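Fucolectin-related protein (Streptococcus pneumoniae, PDB 2WMF) is a family 98 glycoside hydrolase whose catalytic module probably cleaves host blood-group carbohydrate antigens. Local coordinates at residues Trp187-Asn192 and Ile377-Ile381; Thr242-Trp247 and Met274-Glu278. One frame throughout, in Å; residues are numbered along the deposited sequence.

Both segments of contact 2 fall between those of contact 1 in sequence: helix 184-192 comes first, then strand 237-243 with helix 245-249, then helix 272-283, and last the turn after strand 376-377. The contact centres lie 26 Å apart and their nearest atoms about 12 Å, without touching. Both draw on the eight-stranded parallel barrel. Contact 2 is internal to it, near the centre of the chain, joining the end of the seventh strand to the helix that leads toward the eighth. Contact 1 sits farther out, 22 Å from that centre, and holds the C-terminal family region against a helix between the fifth and sixth strands, so that barrel and following region are joined there.

Contact 1: Trp187-Asn192 and Ile377-Ile381; sequences WETIMN and IHEKI
His-378, the first residue of a type I beta turn (His-378 to Ile-381), reaches helix 184-192, which follows the fifth strand of the beta/alpha barrel, and bonds to its backbone. The hydrogen bond from His-378 NE2 to Glu-188 O is 2.9 Å long and nearly straight (172° at the hydrogen). It lies in the ring plane and uses a carbonyl lone pair; the same oxygen also accepts the helical bond from Asn-192 N. On the turn side, Lys-380 N donates to His-378 ND1 over 3.1 Å, so both ring nitrogens are engaged and the ring's rotation is fixed.

The carboxylates have partners beyond the two segments. That of Glu-379 crosses the Asn-192 amide nearly at a right angle and forms a salt bridge with Arg-345, while Glu-188 sends its own to Ser-347 and Asn-341.

Apolar contact comes over one ring face, where Met-191 CB makes a CH-pi contact 3.7 Å from the centroid of the His-378 ring. The rest of the Met-191 side chain leads away from the turn and packs among Phe-197, Leu-209 and Phe-229. A van der Waals contact adds to this: Lys-380 CG lies 3.7 Å from Met-191 O.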
ATOM      1  N   TRP A 187      16.970   0.167  -5.282  1.00  8.48           N
ATOM      2  CA  TRP A 187      16.449  -0.953  -6.046  1.00  8.11           C
ATOM      3  C   TRP A 187      17.283  -1.204  -7.306  1.00  8.47           C
ATOM      4  O   TRP A 187      17.442  -2.385  -7.737  1.00  8.69           O
ATOM      5  CB  TRP A 187      14.948  -0.765  -6.368  1.00  7.67           C
ATOM      6  CG  TRP A 187      14.065  -1.078  -5.220  1.00  7.91           C
ATOM      7  CD1 TRP A 187      13.202  -0.235  -4.599  1.00  8.06           C
ATOM      8  CD2 TRP A 187      13.895  -2.355  -4.574  1.00  8.38           C
ATOM      9  NE1 TRP A 187      12.534  -0.883  -3.590  1.00  8.47           N
ATOM     10  CE2 TRP A 187      12.953  -2.183  -3.541  1.00  8.44           C
ATOM     11  CE3 TRP A 187      14.472  -3.618  -4.750  1.00  8.49           C
ATOM     12  CZ2 TRP A 187      12.543  -3.238  -2.697  1.00  8.37           C
ATOM     13  CZ3 TRP A 187      14.111  -4.649  -3.885  1.00  7.96           C
ATOM     14  CH2 TRP A 187      13.140  -4.461  -2.883  1.00  8.60           C
ATOM     15  N   GLU A 188      17.803  -0.151  -7.920  1.00  7.66           N
ATOM     16  CA  GLU A 188      18.712  -0.333  -9.064  1.00  8.04           C
ATOM     17  C   GLU A 188      19.921  -1.190  -8.621  1.00  8.15           C
ATOM     18  O   GLU A 188      20.378  -2.121  -9.313  1.00  7.89           O
ATOM     19  CB  GLU A 188      19.160   1.022  -9.620  1.00  7.51           C
ATOM     20  CG  GLU A 188      18.128   1.734 -10.408  1.00  8.25           C
ATOM     21  CD  GLU A 188      18.431   3.196 -10.697  1.00  8.80           C
ATOM     22  OE1 GLU A 188      19.567   3.687 -10.373  1.00 10.47           O
ATOM     23  OE2 GLU A 188      17.540   3.840 -11.303  1.00  8.87           O
ATOM     24  N   THR A 189      20.412  -0.906  -7.427  1.00  8.02           N
ATOM     25  CA  THR A 189      21.604  -1.560  -6.914  1.00  8.52           C
ATOM     26  C   THR A 189      21.338  -3.015  -6.580  1.00  8.95           C
ATOM     27  O   THR A 189      22.140  -3.914  -6.927  1.00 10.22           O
ATOM     28  CB  THR A 189      22.168  -0.760  -5.686  1.00  7.79           C
ATOM     29  OG1 THR A 189      22.552   0.544  -6.128  1.00  9.26           O
ATOM     30  CG2 THR A 189      23.391  -1.425  -5.126  1.00  8.95           C
ATOM     31  N   ILE A 190      20.186  -3.273  -5.976  1.00  8.52           N
ATOM     32  CA  ILE A 190      19.841  -4.669  -5.615  1.00  9.68           C
ATOM     33  C   ILE A 190      19.814  -5.573  -6.845  1.00  9.61           C
ATOM     34  O   ILE A 190      20.394  -6.654  -6.817  1.00  9.71           O
ATOM     35  CB  ILE A 190      18.478  -4.757  -4.843  1.00 10.98           C
ATOM     36  CG1 ILE A 190      18.605  -3.974  -3.525  1.00 12.03           C
ATOM     37  CG2 ILE A 190      17.985  -6.195  -4.667  1.00 12.61           C
ATOM     38  CD1 ILE A 190      19.770  -4.270  -2.708  1.00 11.64           C
ATOM     39  N   MET A 191      19.126  -5.154  -7.895  1.00  9.79           N
ATOM     40  CA  MET A 191      18.954  -6.012  -9.074  1.00  9.08           C
ATOM     41  C   MET A 191      20.177  -6.025 -10.012  1.00  9.26           C
ATOM     42  O   MET A 191      20.282  -6.871 -10.897  1.00  9.99           O
ATOM     43  CB  MET A 191      17.619  -5.737  -9.786  1.00 10.05           C
ATOM     44  CG  MET A 191      17.067  -6.877 -10.644  1.00 10.13           C
ATOM     45  SD  MET A 191      16.745  -8.391  -9.713  1.00 10.98           S
ATOM     46  CE  MET A 191      15.159  -8.020  -8.899  1.00 12.61           C
ATOM     47  N   ASN A 192      21.115  -5.087  -9.841  1.00  9.55           N
ATOM     48  CA  ASN A 192      22.455  -5.213 -10.457  1.00 10.15           C
ATOM     49  C   ASN A 192      23.341  -6.278  -9.797  1.00 10.46           C
ATOM     50  O   ASN A 192      24.329  -6.706 -10.400  1.00 11.09           O
ATOM     51  CB  ASN A 192      23.200  -3.834 -10.459  1.00 10.64           C
ATOM     52  CG  ASN A 192      22.769  -2.902 -11.598  1.00 10.30           C
ATOM     53  OD1 ASN A 192      22.708  -1.662 -11.411  1.00 12.37           O
ATOM     54  ND2 ASN A 192      22.470  -3.463 -12.756  1.00  7.51           N
ATOM     55  N   ILE A 377      11.993  -0.168 -16.442  1.00  7.98           N
ATOM     56  CA  ILE A 377      12.610  -1.472 -16.619  1.00  8.24           C
ATOM     57  C   ILE A 377      14.117  -1.366 -16.299  1.00  8.19           C
ATOM     58  O   ILE A 377      14.818  -0.483 -16.776  1.00  9.00           O
ATOM     59  CB  ILE A 377      12.404  -2.012 -18.059  1.00  7.37           C
ATOM     60  CG1 ILE A 377      10.919  -1.927 -18.499  1.00  8.27           C
ATOM     61  CG2 ILE A 377      12.925  -3.500 -18.156  1.00  9.10           C
ATOM     62  CD1 ILE A 377       9.949  -2.693 -17.570  1.00  9.84           C
ATOM     63  N   HIS A 378      14.602  -2.315 -15.515  1.00  8.10           N
ATOM     64  CA  HIS A 378      15.983  -2.311 -15.022  1.00  8.89           C
ATOM     65  C   HIS A 378      16.983  -2.569 -16.158  1.00  8.99           C
ATOM     66  O   HIS A 378      16.670  -3.248 -17.167  1.00  9.54           O
ATOM     67  CB  HIS A 378      16.093  -3.386 -13.948  1.00  9.15           C
ATOM     68  CG  HIS A 378      17.340  -3.303 -13.130  1.00  7.85           C
ATOM     69  ND1 HIS A 378      18.516  -3.925 -13.501  1.00  8.75           N
ATOM     70  CD2 HIS A 378      17.567  -2.723 -11.926  1.00  9.39           C
ATOM     71  CE1 HIS A 378      19.429  -3.701 -12.561  1.00  9.41           C
ATOM     72  NE2 HIS A 378      18.868  -2.985 -11.582  1.00  9.02           N
ATOM     73  N   GLU A 379      18.197  -2.042 -16.007  1.00  8.72           N
ATOM     74  CA  GLU A 379      19.237  -2.191 -17.016  1.00  9.39           C
ATOM     75  C   GLU A 379      19.633  -3.633 -17.345  1.00  9.55           C
ATOM     76  O   GLU A 379      20.156  -3.879 -18.434  1.00 11.28           O
ATOM     77  CB  GLU A 379      20.500  -1.425 -16.573  1.00  9.83           C
ATOM     78  CG  GLU A 379      21.195  -1.997 -15.375  1.00  9.12           C
ATOM     79  CD  GLU A 379      22.047  -0.971 -14.651  1.00  9.39           C
ATOM     80  OE1 GLU A 379      23.273  -0.967 -14.941  1.00 11.09           O
ATOM     81  OE2 GLU A 379      21.512  -0.212 -13.822  1.00 10.07           O
ATOM     82  N   LYS A 380      19.404  -4.549 -16.407  1.00  9.55           N
ATOM     83  CA  LYS A 380      19.793  -5.953 -16.580  1.00 10.05           C
ATOM     84  C   LYS A 380      18.845  -6.717 -17.520  1.00 10.33           C
ATOM     85  O   LYS A 380      19.163  -7.840 -17.979  1.00 12.28           O
ATOM     86  CB  LYS A 380      19.902  -6.636 -15.221  1.00  9.64           C
ATOM     87  CG  LYS A 380      21.130  -6.229 -14.439  1.00 10.27           C
ATOM     88  CD  LYS A 380      22.432  -6.845 -15.044  1.00 11.06           C
ATOM     89  CE  LYS A 380      23.711  -6.443 -14.325  1.00 11.76           C
ATOM     90  NZ  LYS A 380      23.975  -4.971 -14.424  1.00  9.86           N
ATOM     91  N   ILE A 381      17.689  -6.119 -17.818  1.00 10.15           N
ATOM     92  CA  ILE A 381      16.767  -6.614 -18.851  1.00 10.75           C
ATOM     93  C   ILE A 381      17.212  -6.058 -20.216  1.00 11.73           C
ATOM     94  O   ILE A 381      17.271  -4.846 -20.420  1.00 12.24           O
ATOM     95  CB  ILE A 381      15.293  -6.194 -18.564  1.00  9.53           C
ATOM     96  CG1 ILE A 381      14.848  -6.629 -17.152  1.00 11.59           C
ATOM     97  CG2 ILE A 381      14.356  -6.777 -19.648  1.00 10.48           C
ATOM     98  CD1 ILE A 381      14.901  -8.155 -16.868  1.00 12.88           C
TER

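Contact 2: Thr242-Trp247 and Met274-Glu278; sequences TDTWKW and MIAME
SD of Met-274 approaches the Trp-247 ring obliquely, 4.1 Å from CZ3 of Trp-247, a Met-aromatic contact. Met-274 reaches there with a fully extended chain, while NE1 of the indole is bonded to Thr-253 O. The Trp-245 indole has Asp-243 OD1 in plane at its edge. The Glu-278 carboxylate is met by Lys-246 NZ on the syn side of OE2, the two chains coming from opposite directions.

This salt bridge of Lys-246 NZ with Glu-278 OE2 measures 2.8 Å, and a weak bond goes to OE1. NZ also donates to Asp-243 O at 2.8 Å from above the carbonyl plane, and Lys-246 N approaches that oxygen from the other face. Bends at chi3 and chi4 (61° and 60°) curl the lysine chain so that its amine comes back to Asp-243 O. Asn-213 accepts from Lys-246 NZ through OD1 and donates through ND2 to Glu-278 OE1, adding to a buried polar cluster. A water joins Thr-242 OG1 to Glu-278 OE1, its donation to the carboxylate being 2.8 Å long.

The methyl CG2 of Thr-242 lies 3.5 Å from Glu-278 OE1 and 4.0 Å from Ile-275 CG2; CG2 of Thr-244 packs on Ile-275 CG1.

Asp-243 OD1 accepts from Trp-245 N, a capping bond at the turn from strand into helix. Strand 237-243 and helix 272-283 meet as neighbouring elements of an eight-stranded beta/alpha barrel, before its closing strand 289-293.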
ATOM      1  N   THR A 242       2.982   0.289   3.653  1.00  7.76           N
ATOM      2  CA  THR A 242       2.425   1.648   3.731  1.00  6.95           C
ATOM      3  C   THR A 242       2.720   2.142   5.152  1.00  7.59           C
ATOM      4  O   THR A 242       2.160   1.600   6.116  1.00  8.07           O
ATOM      5  CB  THR A 242       0.892   1.648   3.475  1.00  7.50           C
ATOM      6  OG1 THR A 242       0.620   1.300   2.119  1.00  8.29           O
ATOM      7  CG2 THR A 242       0.280   3.001   3.772  1.00  8.04           C
ATOM      8  N   ASP A 243       3.586   3.163   5.273  1.00  7.69           N
ATOM      9  CA  ASP A 243       4.136   3.524   6.588  1.00  7.40           C
ATOM     10  C   ASP A 243       3.690   4.914   7.028  1.00  7.14           C
ATOM     11  O   ASP A 243       4.122   5.913   6.451  1.00  7.36           O
ATOM     12  CB  ASP A 243       5.666   3.413   6.590  1.00  7.47           C
ATOM     13  CG  ASP A 243       6.281   3.653   7.959  1.00  8.06           C
ATOM     14  OD1 ASP A 243       5.523   3.783   8.943  1.00  9.03           O
ATOM     15  OD2 ASP A 243       7.537   3.646   8.009  1.00 10.20           O
ATOM     16  N   THR A 244       2.892   4.961   8.083  1.00  7.62           N
ATOM     17  CA  THR A 244       2.352   6.256   8.590  1.00  7.42           C
ATOM     18  C   THR A 244       3.437   7.076   9.333  1.00  7.46           C
ATOM     19  O   THR A 244       3.219   8.251   9.621  1.00  8.17           O
ATOM     20  CB  THR A 244       1.135   6.077   9.477  1.00  8.16           C
ATOM     21  OG1 THR A 244       1.486   5.320  10.630  1.00  8.39           O
ATOM     22  CG2 THR A 244      -0.045   5.367   8.689  1.00  7.70           C
ATOM     23  N   TRP A 245       4.600   6.460   9.592  1.00  8.11           N
ATOM     24  CA  TRP A 245       5.774   7.228  10.048  1.00  8.08           C
ATOM     25  C   TRP A 245       6.152   8.311   9.026  1.00  7.40           C
ATOM     26  O   TRP A 245       6.843   9.280   9.375  1.00  8.34           O
ATOM     27  CB  TRP A 245       6.990   6.325  10.315  1.00  8.33           C
ATOM     28  CG  TRP A 245       7.055   5.654  11.652  1.00  9.18           C
ATOM     29  CD1 TRP A 245       6.767   4.352  11.947  1.00  9.01           C
ATOM     30  CD2 TRP A 245       7.513   6.245  12.874  1.00  9.37           C
ATOM     31  NE1 TRP A 245       6.990   4.103  13.272  1.00  9.83           N
ATOM     32  CE2 TRP A 245       7.482   5.234  13.867  1.00 10.50           C
ATOM     33  CE3 TRP A 245       7.962   7.512  13.222  1.00 11.03           C
ATOM     34  CZ2 TRP A 245       7.836   5.474  15.208  1.00 11.69           C
ATOM     35  CZ3 TRP A 245       8.343   7.749  14.557  1.00 11.24           C
ATOM     36  CH2 TRP A 245       8.255   6.726  15.528  1.00 10.91           C
ATOM     37  N   LYS A 246       5.726   8.170   7.762  1.00  6.48           N
ATOM     38  CA  LYS A 246       5.961   9.279   6.788  1.00  7.30           C
ATOM     39  C   LYS A 246       5.433  10.623   7.347  1.00  7.39           C
ATOM     40  O   LYS A 246       6.015  11.710   7.055  1.00  7.99           O
ATOM     41  CB  LYS A 246       5.378   8.980   5.410  1.00  7.53           C
ATOM     42  CG  LYS A 246       3.849   9.110   5.264  1.00  7.17           C
ATOM     43  CD  LYS A 246       3.392   8.998   3.818  1.00  7.59           C
ATOM     44  CE  LYS A 246       3.739   7.676   3.171  1.00  6.93           C
ATOM     45  NZ  LYS A 246       3.153   6.471   3.831  1.00  6.29           N
ATOM     46  N   TRP A 247       4.329  10.550   8.085  1.00  8.12           N
ATOM     47  CA  TRP A 247       3.676  11.752   8.596  1.00  8.02           C
ATOM     48  C   TRP A 247       4.649  12.485   9.563  1.00  7.87           C
ATOM     49  O   TRP A 247       4.812  13.724   9.515  1.00  9.16           O
ATOM     50  CB  TRP A 247       2.323  11.415   9.251  1.00  7.37           C
ATOM     51  CG  TRP A 247       1.319  12.526   9.273  1.00  8.10           C
ATOM     52  CD1 TRP A 247       0.984  13.276  10.338  1.00  8.31           C
ATOM     53  CD2 TRP A 247       0.485  12.966   8.194  1.00  6.29           C
ATOM     54  NE1 TRP A 247      -0.019  14.181  10.018  1.00  7.89           N
ATOM     55  CE2 TRP A 247      -0.313  14.031   8.682  1.00  8.18           C
ATOM     56  CE3 TRP A 247       0.317  12.555   6.861  1.00  7.44           C
ATOM     57  CZ2 TRP A 247      -1.283  14.659   7.888  1.00  9.26           C
ATOM     58  CZ3 TRP A 247      -0.627  13.203   6.080  1.00  8.16           C
ATOM     59  CH2 TRP A 247      -1.397  14.241   6.581  1.00  8.35           C
ATOM     60  N   MET A 274      -6.582   7.935   3.639  1.00  7.50           N
ATOM     61  CA  MET A 274      -5.370   8.123   2.845  1.00  7.06           C
ATOM     62  C   MET A 274      -4.483   6.855   2.837  1.00  6.12           C
ATOM     63  O   MET A 274      -3.770   6.595   1.856  1.00  7.20           O
ATOM     64  CB  MET A 274      -4.562   9.337   3.305  1.00  6.62           C
ATOM     65  CG  MET A 274      -3.271   9.595   2.512  1.00  8.80           C
ATOM     66  SD  MET A 274      -2.479  11.141   3.092  1.00 10.32           S
ATOM     67  CE  MET A 274      -0.841  10.882   2.406  1.00 10.97           C
ATOM     68  N   ILE A 275      -4.511   6.098   3.926  1.00  6.40           N
ATOM     69  CA  ILE A 275      -3.858   4.777   3.961  1.00  7.15           C
ATOM     70  C   ILE A 275      -4.424   3.892   2.794  1.00  6.43           C
ATOM     71  O   ILE A 275      -3.678   3.266   2.006  1.00  8.68           O
ATOM     72  CB  ILE A 275      -4.063   4.062   5.283  1.00  6.59           C
ATOM     73  CG1 ILE A 275      -3.416   4.828   6.442  1.00  7.94           C
ATOM     74  CG2 ILE A 275      -3.424   2.662   5.259  1.00  7.66           C
ATOM     75  CD1 ILE A 275      -3.942   4.381   7.799  1.00 10.00           C
ATOM     76  N   ALA A 276      -5.756   3.901   2.687  1.00  6.97           N
ATOM     77  CA  ALA A 276      -6.450   3.217   1.574  1.00  6.85           C
ATOM     78  C   ALA A 276      -6.076   3.751   0.189  1.00  6.54           C
ATOM     79  O   ALA A 276      -5.947   2.965  -0.784  1.00  7.47           O
ATOM     80  CB  ALA A 276      -7.954   3.216   1.785  1.00  6.94           C
ATOM     81  N   MET A 277      -5.895   5.066   0.078  1.00  6.20           N
ATOM     82  CA  MET A 277      -5.448   5.634  -1.199  1.00  7.80           C
ATOM     83  C   MET A 277      -4.034   5.137  -1.603  1.00  6.62           C
ATOM     84  O   MET A 277      -3.771   4.830  -2.786  1.00  6.62           O
ATOM     85  CB  MET A 277      -5.516   7.149  -1.139  1.00  6.75           C
ATOM     86  CG  MET A 277      -6.976   7.642  -1.019  1.00  7.75           C
ATOM     87  SD  MET A 277      -7.231   9.281  -0.233  1.00 13.24           S
ATOM     88  CE  MET A 277      -6.043  10.177  -1.090  1.00  7.90           C
ATOM     89  N   GLU A 278      -3.118   5.033  -0.633  1.00  7.67           N
ATOM     90  CA  GLU A 278      -1.822   4.390  -0.867  1.00  7.50           C
ATOM     91  C   GLU A 278      -1.998   2.913  -1.354  1.00  7.37           C
ATOM     92  O   GLU A 278      -1.307   2.488  -2.272  1.00  6.92           O
ATOM     93  CB  GLU A 278      -0.900   4.479   0.365  1.00  8.27           C
ATOM     94  CG  GLU A 278      -0.642   5.871   0.914  1.00  7.24           C
ATOM     95  CD  GLU A 278       0.592   5.924   1.775  1.00  6.63           C
ATOM     96  OE1 GLU A 278       1.587   5.254   1.444  1.00  6.76           O
ATOM     97  OE2 GLU A 278       0.574   6.604   2.830  1.00  7.04           O
TER
HETATM   98  O   HOH W   1       2.356   2.786   0.466  1.00  8.80           O